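Local coordinates for protein light Chain (Clostridium botulinum, PDB 6BVD) that acts as the zinc-dependent protease of a mosaic botulinum neurotoxin, a metalloendopeptidase that probably cleaves a neuronal SNARE protein, at residues A[107-112]-A[225-230]; A[128-133]-A[315-320]; A[285-290]-A[343-348]. All blocks are in the same frame, centred on the assembly; numbering follows the deposited sequence.

Contact 1: residues A[107-112]-A[225-230]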
loop_
_atom_site.group_PDB
_atom_site.type_symbol
_atom_site.label_atom_id
_atom_site.label_comp_id
_atom_site.label_asym_id
_atom_site.label_seq_id
_atom_site.Cartn_x
_atom_site.Cartn_y
_atom_site.Cartn_z
ATOM N N GLN A 107 10.066 -10.319 0.381
ATOM C CA GLN A 107 10.725 -9.737 1.554
ATOM C C GLN A 107 12.093 -10.367 1.743
ATOM O O GLN A 107 13.086 -9.685 2.037
ATOM C CB GLN A 107 9.857 -9.935 2.811
ATOM C CG GLN A 107 8.606 -9.085 2.819
ATOM C CD GLN A 107 7.581 -9.523 3.869
ATOM O OE1 GLN A 107 7.840 -10.405 4.688
ATOM N NE2 GLN A 107 6.416 -8.903 3.838
ATOM N N ILE A 108 12.156 -11.678 1.536
ATOM C CA ILE A 108 13.390 -12.426 1.687
ATOM C C ILE A 108 14.387 -11.961 0.595
ATOM O O ILE A 108 15.582 -11.759 0.872
ATOM C CB ILE A 108 13.153 -13.964 1.588
ATOM C CG1 ILE A 108 12.146 -14.462 2.625
ATOM C CG2 ILE A 108 14.447 -14.706 1.797
ATOM C CD1 ILE A 108 12.585 -14.279 4.025
ATOM N N LEU A 109 13.908 -11.781 -0.640
ATOM C CA LEU A 109 14.774 -11.224 -1.712
ATOM C C LEU A 109 15.392 -9.845 -1.334
ATOM O O LEU A 109 16.607 -9.627 -1.466
ATOM C CB LEU A 109 13.981 -11.066 -3.001
ATOM C CG LEU A 109 14.728 -10.367 -4.151
ATOM C CD1 LEU A 109 15.988 -11.140 -4.537
ATOM C CD2 LEU A 109 13.799 -10.289 -5.351
ATOM N N LEU A 110 14.558 -8.932 -0.846
ATOM C CA LEU A 110 15.069 -7.603 -0.486
ATOM C C LEU A 110 16.055 -7.627 0.693
ATOM O O LEU A 110 17.037 -6.830 0.687
ATOM C CB LEU A 110 13.925 -6.652 -0.193
ATOM C CG LEU A 110 13.047 -6.292 -1.399
ATOM C CD1 LEU A 110 11.998 -5.198 -1.017
ATOM C CD2 LEU A 110 13.887 -5.844 -2.585
ATOM N N GLU A 111 15.838 -8.533 1.666
ATOM C CA GLU A 111 16.798 -8.731 2.787
ATOM C C GLU A 111 18.172 -9.211 2.279
ATOM O O GLU A 111 19.236 -8.795 2.784
ATOM C CB GLU A 111 16.253 -9.736 3.824
ATOM C CG GLU A 111 15.088 -9.225 4.657
ATOM C CD GLU A 111 14.259 -10.336 5.312
ATOM O OE1 GLU A 111 14.719 -11.502 5.369
ATOM O OE2 GLU A 111 13.129 -10.040 5.773
ATOM N N GLU A 112 18.172 -10.083 1.266
ATOM C CA GLU A 112 19.424 -10.483 0.643
ATOM C C GLU A 112 20.116 -9.333 -0.046
ATOM O O GLU A 112 21.322 -9.182 0.078
ATOM C CB GLU A 112 19.196 -11.617 -0.392
ATOM C CG GLU A 112 18.882 -12.939 0.250
ATOM C CD GLU A 112 20.106 -13.583 0.830
ATOM O OE1 GLU A 112 21.213 -13.215 0.426
ATOM O OE2 GLU A 112 19.980 -14.447 1.697
ATOM N N ILE A 225 9.261 -7.804 -13.255
ATOM C CA ILE A 225 10.366 -7.381 -14.110
ATOM C C ILE A 225 11.518 -6.825 -13.233
ATOM O O ILE A 225 12.667 -7.152 -13.478
ATOM C CB ILE A 225 9.956 -6.314 -15.174
ATOM C CG1 ILE A 225 8.846 -6.866 -16.107
ATOM C CG2 ILE A 225 11.168 -5.914 -16.013
ATOM C CD1 ILE A 225 9.242 -8.165 -16.854
ATOM N N LEU A 226 11.187 -6.043 -12.204
ATOM C CA LEU A 226 12.229 -5.524 -11.300
ATOM C C LEU A 226 12.873 -6.682 -10.515
ATOM O O LEU A 226 14.106 -6.789 -10.405
ATOM C CB LEU A 226 11.621 -4.468 -10.374
ATOM C CG LEU A 226 12.524 -3.874 -9.292
ATOM C CD1 LEU A 226 13.830 -3.330 -9.922
ATOM C CD2 LEU A 226 11.734 -2.792 -8.521
ATOM N N MET A 227 12.053 -7.602 -10.012
ATOM C CA MET A 227 12.599 -8.766 -9.305
ATOM C C MET A 227 13.589 -9.604 -10.174
ATOM O O MET A 227 14.635 -10.069 -9.688
ATOM C CB MET A 227 11.454 -9.639 -8.757
ATOM C CG MET A 227 10.827 -9.044 -7.452
ATOM S SD MET A 227 9.615 -10.128 -6.687
ATOM C CE MET A 227 8.152 -9.737 -7.649
ATOM N N HIS A 228 13.277 -9.761 -11.452
ATOM C CA HIS A 228 14.150 -10.457 -12.379
ATOM C C HIS A 228 15.539 -9.768 -12.394
ATOM O O HIS A 228 16.526 -10.432 -12.254
ATOM C CB HIS A 228 13.515 -10.458 -13.770
ATOM C CG HIS A 228 14.336 -11.142 -14.805
ATOM N ND1 HIS A 228 14.126 -12.453 -15.194
ATOM C CD2 HIS A 228 15.421 -10.709 -15.494
ATOM C CE1 HIS A 228 15.020 -12.772 -16.116
ATOM N NE2 HIS A 228 15.814 -11.740 -16.314
ATOM N N GLU A 229 15.577 -8.432 -12.483
ATOM C CA GLU A 229 16.868 -7.718 -12.449
ATOM C C GLU A 229 17.540 -7.852 -11.057
ATOM O O GLU A 229 18.745 -7.990 -10.953
ATOM C CB GLU A 229 16.678 -6.231 -12.819
ATOM C CG GLU A 229 16.246 -6.049 -14.262
ATOM C CD GLU A 229 17.091 -6.872 -15.264
ATOM O OE1 GLU A 229 18.332 -6.671 -15.336
ATOM O OE2 GLU A 229 16.529 -7.703 -16.025
ATOM N N LEU A 230 16.757 -7.837 -9.988
ATOM C CA LEU A 230 17.322 -8.007 -8.639
ATOM C C LEU A 230 17.945 -9.384 -8.443
ATOM O O LEU A 230 18.877 -9.548 -7.661
ATOM C CB LEU A 230 16.260 -7.764 -7.560
ATOM C CG LEU A 230 15.881 -6.303 -7.345
ATOM C CD1 LEU A 230 14.829 -6.154 -6.271
ATOM C CD2 LEU A 230 17.161 -5.479 -7.013
#

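Contact 2: residues A[128-133]-A[315-320]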
loop_
_atom_site.group_PDB
_atom_site.type_symbol
_atom_site.label_atom_id
_atom_site.label_comp_id
_atom_site.label_asym_id
_atom_site.label_seq_id
_atom_site.Cartn_x
_atom_site.Cartn_y
_atom_site.Cartn_z
ATOM N N GLU A 128 46.050 -9.506 3.028
ATOM C CA GLU A 128 46.059 -9.144 4.461
ATOM C C GLU A 128 45.192 -7.951 4.821
ATOM O O GLU A 128 45.046 -7.587 5.994
ATOM C CB GLU A 128 47.497 -8.846 4.927
ATOM C CG GLU A 128 48.454 -9.974 4.712
ATOM C CD GLU A 128 48.944 -10.077 3.273
ATOM O OE1 GLU A 128 48.709 -9.135 2.472
ATOM O OE2 GLU A 128 49.513 -11.136 2.938
ATOM N N GLN A 129 44.601 -7.342 3.815
ATOM C CA GLN A 129 43.947 -6.059 3.979
ATOM C C GLN A 129 42.490 -6.107 3.574
ATOM O O GLN A 129 42.156 -6.717 2.550
ATOM C CB GLN A 129 44.684 -5.023 3.142
ATOM C CG GLN A 129 44.484 -3.601 3.548
ATOM C CD GLN A 129 45.320 -2.658 2.708
ATOM O OE1 GLN A 129 45.488 -2.864 1.508
ATOM N NE2 GLN A 129 45.833 -1.604 3.335
ATOM N N PHE A 130 41.628 -5.526 4.405
ATOM C CA PHE A 130 40.278 -5.144 3.980
ATOM C C PHE A 130 40.408 -3.841 3.198
ATOM O O PHE A 130 40.755 -2.795 3.771
ATOM C CB PHE A 130 39.319 -4.951 5.167
ATOM C CG PHE A 130 38.666 -6.231 5.656
ATOM C CD1 PHE A 130 38.502 -7.328 4.809
ATOM C CD2 PHE A 130 38.253 -6.340 6.979
ATOM C CE1 PHE A 130 37.917 -8.522 5.296
ATOM C CE2 PHE A 130 37.666 -7.505 7.466
ATOM C CZ PHE A 130 37.488 -8.600 6.618
ATOM N N THR A 131 40.165 -3.901 1.889
ATOM C CA THR A 131 40.334 -2.748 1.016
ATOM C C THR A 131 39.007 -2.037 0.678
ATOM O O THR A 131 38.095 -2.603 0.048
ATOM C CB THR A 131 41.057 -3.174 -0.266
ATOM O OG1 THR A 131 42.341 -3.679 0.100
ATOM C CG2 THR A 131 41.222 -2.015 -1.201
ATOM N N THR A 132 38.918 -0.781 1.104
ATOM C CA THR A 132 37.714 0.006 0.955
ATOM C C THR A 132 37.868 1.097 -0.104
ATOM O O THR A 132 36.899 1.676 -0.527
ATOM C CB THR A 132 37.318 0.702 2.273
ATOM O OG1 THR A 132 38.320 1.666 2.607
ATOM C CG2 THR A 132 37.182 -0.300 3.385
ATOM N N ASN A 133 39.079 1.389 -0.544
ATOM C CA ASN A 133 39.256 2.637 -1.272
ATOM C C ASN A 133 39.339 2.465 -2.779
ATOM O O ASN A 133 40.326 2.871 -3.414
ATOM C CB ASN A 133 40.513 3.367 -0.771
ATOM C CG ASN A 133 41.751 2.506 -0.852
ATOM O OD1 ASN A 133 41.679 1.276 -0.883
ATOM N ND2 ASN A 133 42.905 3.152 -0.908
ATOM N N GLU A 315 34.171 -7.122 13.207
ATOM C CA GLU A 315 32.769 -7.122 12.777
ATOM C C GLU A 315 32.606 -7.513 11.294
ATOM O O GLU A 315 31.681 -8.257 10.940
ATOM C CB GLU A 315 32.136 -5.757 13.013
ATOM C CG GLU A 315 31.742 -5.553 14.472
ATOM C CD GLU A 315 31.071 -4.218 14.752
ATOM O OE1 GLU A 315 31.068 -3.340 13.855
ATOM O OE2 GLU A 315 30.551 -4.056 15.886
ATOM N N PHE A 316 33.494 -7.034 10.429
ATOM C CA PHE A 316 33.419 -7.426 9.008
ATOM C C PHE A 316 33.785 -8.883 8.826
ATOM O O PHE A 316 33.192 -9.546 7.960
ATOM C CB PHE A 316 34.295 -6.540 8.096
ATOM C CG PHE A 316 33.592 -5.297 7.630
ATOM C CD1 PHE A 316 32.999 -5.245 6.385
ATOM C CD2 PHE A 316 33.482 -4.188 8.471
ATOM C CE1 PHE A 316 32.323 -4.103 5.956
ATOM C CE2 PHE A 316 32.825 -3.050 8.067
ATOM C CZ PHE A 316 32.225 -3.004 6.796
ATOM N N LYS A 317 34.725 -9.410 9.617
ATOM C CA LYS A 317 35.018 -10.854 9.549
ATOM C C LYS A 317 33.804 -11.713 9.938
ATOM O O LYS A 317 33.566 -12.777 9.346
ATOM C CB LYS A 317 36.203 -11.225 10.444
ATOM C CG LYS A 317 37.556 -10.738 9.916
ATOM C CD LYS A 317 38.675 -11.232 10.811
ATOM C CE LYS A 317 40.032 -10.734 10.297
ATOM N NZ LYS A 317 41.151 -11.243 11.135
ATOM N N ASN A 318 33.085 -11.285 10.968
ATOM C CA ASN A 318 31.848 -11.975 11.332
ATOM C C ASN A 318 30.846 -11.909 10.198
ATOM O O ASN A 318 30.153 -12.882 9.890
ATOM C CB ASN A 318 31.233 -11.365 12.596
ATOM C CG ASN A 318 32.118 -11.522 13.792
ATOM O OD1 ASN A 318 33.045 -12.333 13.782
ATOM N ND2 ASN A 318 31.858 -10.734 14.836
ATOM N N LEU A 319 30.777 -10.752 9.560
ATOM C CA LEU A 319 29.833 -10.565 8.473
ATOM C C LEU A 319 30.111 -11.508 7.276
ATOM O O LEU A 319 29.158 -12.092 6.719
ATOM C CB LEU A 319 29.857 -9.116 8.045
ATOM C CG LEU A 319 28.629 -8.567 7.342
ATOM C CD1 LEU A 319 28.665 -7.059 7.518
ATOM C CD2 LEU A 319 28.619 -8.954 5.878
ATOM N N TYR A 320 31.383 -11.679 6.897
ATOM C CA TYR A 320 31.740 -12.576 5.769
ATOM C C TYR A 320 31.660 -14.059 6.174
ATOM O O TYR A 320 31.354 -14.928 5.337
ATOM C CB TYR A 320 33.149 -12.238 5.224
ATOM C CG TYR A 320 33.179 -10.843 4.636
ATOM C CD1 TYR A 320 32.180 -10.431 3.763
ATOM C CD2 TYR A 320 34.173 -9.913 4.989
ATOM C CE1 TYR A 320 32.126 -9.160 3.272
ATOM C CE2 TYR A 320 34.152 -8.628 4.475
ATOM C CZ TYR A 320 33.147 -8.245 3.600
ATOM O OH TYR A 320 33.078 -6.951 3.072
#

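Contact 3: residues A[285-290]-A[343-348]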
loop_
_atom_site.group_PDB
_atom_site.type_symbol
_atom_site.label_atom_id
_atom_site.label_comp_id
_atom_site.label_asym_id
_atom_site.label_seq_id
_atom_site.Cartn_x
_atom_site.Cartn_y
_atom_site.Cartn_z
ATOM N N GLN A 285 30.081 -27.288 -13.750
ATOM C CA GLN A 285 31.170 -26.309 -13.885
ATOM C C GLN A 285 30.932 -25.058 -13.009
ATOM O O GLN A 285 31.847 -24.608 -12.284
ATOM C CB GLN A 285 31.327 -25.873 -15.333
ATOM C CG GLN A 285 32.297 -26.676 -16.138
ATOM C CD GLN A 285 32.398 -26.143 -17.555
ATOM O OE1 GLN A 285 31.399 -25.702 -18.133
ATOM N NE2 GLN A 285 33.607 -26.156 -18.112
ATOM N N LEU A 286 29.733 -24.482 -13.106
ATOM C CA LEU A 286 29.393 -23.280 -12.322
ATOM C C LEU A 286 29.484 -23.537 -10.817
ATOM O O LEU A 286 30.013 -22.719 -10.069
ATOM C CB LEU A 286 28.007 -22.769 -12.688
ATOM C CG LEU A 286 27.876 -22.363 -14.165
ATOM C CD1 LEU A 286 26.464 -21.956 -14.465
ATOM C CD2 LEU A 286 28.840 -21.217 -14.528
ATOM N N TYR A 287 28.940 -24.665 -10.380
ATOM C CA TYR A 287 29.002 -25.064 -8.990
ATOM C C TYR A 287 30.445 -25.194 -8.510
ATOM O O TYR A 287 30.793 -24.723 -7.412
ATOM C CB TYR A 287 28.234 -26.369 -8.791
ATOM C CG TYR A 287 28.100 -26.843 -7.350
ATOM C CD1 TYR A 287 26.967 -26.544 -6.595
ATOM C CD2 TYR A 287 29.086 -27.653 -6.772
ATOM C CE1 TYR A 287 26.826 -26.997 -5.276
ATOM C CE2 TYR A 287 28.955 -28.117 -5.464
ATOM C CZ TYR A 287 27.825 -27.792 -4.724
ATOM O OH TYR A 287 27.706 -28.254 -3.429
ATOM N N ASN A 288 31.288 -25.838 -9.311
ATOM C CA ASN A 288 32.681 -26.016 -8.911
ATOM C C ASN A 288 33.495 -24.722 -9.001
ATOM O O ASN A 288 34.449 -24.537 -8.235
ATOM C CB ASN A 288 33.335 -27.128 -9.719
ATOM C CG ASN A 288 32.795 -28.486 -9.327
ATOM O OD1 ASN A 288 32.560 -28.741 -8.138
ATOM N ND2 ASN A 288 32.545 -29.346 -10.317
ATOM N N LYS A 289 33.140 -23.839 -9.922
ATOM C CA LYS A 289 33.825 -22.547 -10.003
ATOM C C LYS A 289 33.545 -21.729 -8.733
ATOM O O LYS A 289 34.475 -21.177 -8.125
ATOM C CB LYS A 289 33.385 -21.764 -11.233
ATOM C CG LYS A 289 33.993 -20.362 -11.323
ATOM C CD LYS A 289 33.389 -19.571 -12.477
ATOM C CE LYS A 289 31.825 -19.534 -12.361
ATOM N NZ LYS A 289 31.220 -18.521 -11.381
ATOM N N VAL A 290 32.273 -21.669 -8.327
ATOM C CA VAL A 290 31.901 -20.869 -7.147
ATOM C C VAL A 290 32.559 -21.441 -5.898
ATOM O O VAL A 290 33.047 -20.685 -5.050
ATOM C CB VAL A 290 30.353 -20.769 -6.923
ATOM C CG1 VAL A 290 30.030 -19.964 -5.622
ATOM C CG2 VAL A 290 29.665 -20.125 -8.122
ATOM N N GLN A 343 24.004 -25.797 0.636
ATOM C CA GLN A 343 22.797 -25.078 1.016
ATOM C C GLN A 343 22.838 -23.610 0.604
ATOM O O GLN A 343 21.830 -23.052 0.170
ATOM C CB GLN A 343 22.538 -25.211 2.519
ATOM C CG GLN A 343 22.089 -26.623 2.911
ATOM C CD GLN A 343 20.870 -27.119 2.107
ATOM O OE1 GLN A 343 19.753 -26.624 2.272
ATOM N NE2 GLN A 343 21.091 -28.110 1.240
ATOM N N LEU A 344 24.011 -22.986 0.685
ATOM C CA LEU A 344 24.119 -21.594 0.262
ATOM C C LEU A 344 23.881 -21.450 -1.248
ATOM O O LEU A 344 23.085 -20.627 -1.701
ATOM C CB LEU A 344 25.495 -21.045 0.639
ATOM C CG LEU A 344 25.799 -19.675 0.053
ATOM C CD1 LEU A 344 24.733 -18.671 0.459
ATOM C CD2 LEU A 344 27.206 -19.179 0.537
ATOM N N TYR A 345 24.529 -22.300 -2.013
ATOM C CA TYR A 345 24.394 -22.283 -3.457
ATOM C C TYR A 345 22.936 -22.501 -3.825
ATOM O O TYR A 345 22.390 -21.810 -4.685
ATOM C CB TYR A 345 25.306 -23.368 -4.077
ATOM C CG TYR A 345 25.463 -23.250 -5.572
ATOM C CD1 TYR A 345 26.478 -22.486 -6.118
ATOM C CD2 TYR A 345 24.578 -23.902 -6.446
ATOM C CE1 TYR A 345 26.632 -22.372 -7.503
ATOM C CE2 TYR A 345 24.725 -23.801 -7.808
ATOM C CZ TYR A 345 25.754 -23.027 -8.339
ATOM O OH TYR A 345 25.913 -22.910 -9.722
ATOM N N LYS A 346 22.275 -23.395 -3.102
ATOM C CA LYS A 346 20.874 -23.676 -3.374
ATOM C C LYS A 346 20.048 -22.437 -3.085
ATOM O O LYS A 346 19.169 -22.080 -3.878
ATOM C CB LYS A 346 20.409 -24.879 -2.550
ATOM C CG LYS A 346 18.959 -25.279 -2.713
ATOM C CD LYS A 346 18.649 -26.451 -1.779
ATOM C CE LYS A 346 17.213 -26.931 -1.902
ATOM N NZ LYS A 346 17.051 -28.209 -1.135
ATOM N N LYS A 347 20.360 -21.750 -1.999
ATOM C CA LYS A 347 19.675 -20.542 -1.616
ATOM C C LYS A 347 19.842 -19.433 -2.636
ATOM O O LYS A 347 18.880 -18.823 -3.023
ATOM C CB LYS A 347 20.160 -20.057 -0.256
ATOM C CG LYS A 347 19.497 -18.792 0.232
ATOM C CD LYS A 347 20.091 -18.229 1.508
ATOM C CE LYS A 347 21.370 -17.457 1.245
ATOM N NZ LYS A 347 21.814 -16.617 2.378
ATOM N N ILE A 348 21.051 -19.236 -3.124
ATOM C CA ILE A 348 21.286 -18.199 -4.081
ATOM C C ILE A 348 20.450 -18.456 -5.320
ATOM O O ILE A 348 19.898 -17.556 -5.857
ATOM C CB ILE A 348 22.768 -18.112 -4.457
ATOM C CG1 ILE A 348 23.602 -17.704 -3.260
ATOM C CG2 ILE A 348 22.980 -17.165 -5.597
ATOM C CD1 ILE A 348 25.076 -17.815 -3.468
#

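Contact 1: residues A[107-112]-A[225-230]
Leu109 reaches from helix 104-115 into the notch between Met227 and Leu230 on helix 222-237, and the contact is wholly one of apolar carbon. CG of Leu109 stands anti to its own N (chi1 174°), which sends the methyl CD2 across to CG of Met227 at 3.8 Å; the same methyl lies 4.2 Å from CB of Leu230. Beside it, CD2 of Leu110 meets CD1 of Leu230 at 3.8 Å. Branched leucines suit a gap of this size: the segment axes come no nearer than 11.3 Å and run at 40° to each other, so methyls at the ends of the side chains have to bridge it. Methionine suits its place by flexibility. CG of Met227 does the touching; beyond it the bend at chi3 turns the methyl CE away, and the side chain also packs on Ile100, Leu356 and Phe360.

Metal coordination belongs to another side of helix 222-237. His228, whose CB is directed away from helix 104-115, binds zinc with His232, the second histidine of the HExxH motif, and with Glu266, which comes from beyond it; Glu229, the glutamate of that motif, is hydrogen-bonded through OE1 to Thr169.

Polar links flank the apolar patch on the other helix, where Glu112 forms a salt bridge with Lys347 and a hydrogen bond with Tyr238. With no hydrogen bond between the two segments, their buried leucines and methionine hold together by dispersion and by exclusion of water, an apolar face on the helix whose other side carries His228.

Contact 2: residues A[128-133]-A[315-320]
The ring of Phe130 projects from the short strand 129-130 against helix 313-323, meeting three residues of that helix: Phe316, Lys317 and Tyr320. CG of Phe130 lies beside its backbone N (chi1 -85°), pointing the ring at the helix. The tight part is around the outer half of the ring. CE2 of Phe130 comes within 3.6 Å of CB of Phe316, while CZ of Phe130 lies 3.9 Å from CG of Lys317. Tyr320 closes the group with an offset edge-to-face pair, its CD2–CE2 edge turned toward the face of Phe130; the ring centroids of Phe130 and Tyr320 are 5.7 Å apart and their planes stand at 67°. A flat, wide phenylalanine suits this position because one ring can touch two methylene groups and a second ring together.

Phe316 and Lys317, both partly exposed, form the side nearer solvent, whereas Phe130 and Tyr320 are buried. The ring of Phe316 turns away, leaving its CB to do the touching. Lys317 lends its CG methylene to Phe130, and the extended chain beyond takes NZ on to the carbonyl O of Val304. The hydroxyl of Tyr320 likewise bonds to the carbonyl O of Pro118.

Strand 129-130 pairs in parallel with strand 306-307, and Phe130 also touches Ala307 and Leu301. Division of labour follows from the chemistry: aromatic and aliphatic carbon supplies the packing, while the amine and hydroxyl at the tips are satisfied by backbone carbonyls beyond it.

Contact 3: residues A[285-290]-A[343-348]
Tyr345 presents one ring face to the edge of Tyr287. CD1 of Tyr287 sits 3.5 Å above the plane of the Tyr345 ring, offset toward the rim, with CD2 of Tyr345 its nearest ring atom at 3.6 Å. The centroids of Tyr287 and Tyr345 are 4.9 Å apart and the planes meet at 68°, an edge-to-face pair in which the slightly positive hydrogens of one ring approach the electron-rich face of the other. Tyr345 holds CG anti to the backbone N (chi1 -168°), a setting that extends its ring toward helix 280-301, and the two side chains come together at an angle from their separate helices.

Helix 280-301 and helix 338-348 supply this pair. The segment axes run at 120° to each other and approach no closer than 11.6 Å, a span that suits large aromatic residues: Tyr345 reaches over it to the backbone of the opposite helix. This is helix-to-helix packing within the clostridial neurotoxin zinc protease fold, with the side chain of Leu286 about 14 Å from the zinc. Tyr287 also packs edge-to-face with Phe341, and the ring of Tyr345 meets that of Tyr349, so the pair belongs to a larger aromatic group.

Beta-branched Val290 fits at the rim of the Tyr345 ring, its CG2 lying in the ring plane 3.8 Å from CE1 of Tyr345. Farther along, the hydroxyl of Tyr345 rests 3.6 Å from CB of Leu286 by van der Waals contact. Leu286 is buried and its side chain also touches Ile242 and Tyr245.

The three contacts lie within one clostridial neurotoxin zinc protease fold, contact 1 nearest the centre of the molecule (its own centre about 7 Å away), contacts 3 and 2 at about 20 and 25 Å. Their centres stand 19 to 25 Å from one another. Contact 1 closes before contact 3 opens, whereas contact 2 crosses both along the chain. Contacts 1 and 3 touch through the salt bridge from Glu112 OE2 to Lys347 NZ, 2.9 Å. Contact 2 touches neither: its nearest atoms are about 9 Å from contact 1 and 8 Å from contact 3. Contact 1 alone includes the zinc-binding helix 222-237; contacts 2 and 3 join more peripheral parts, linked by helix 280-301, which also packs on Phe130 and Lys317.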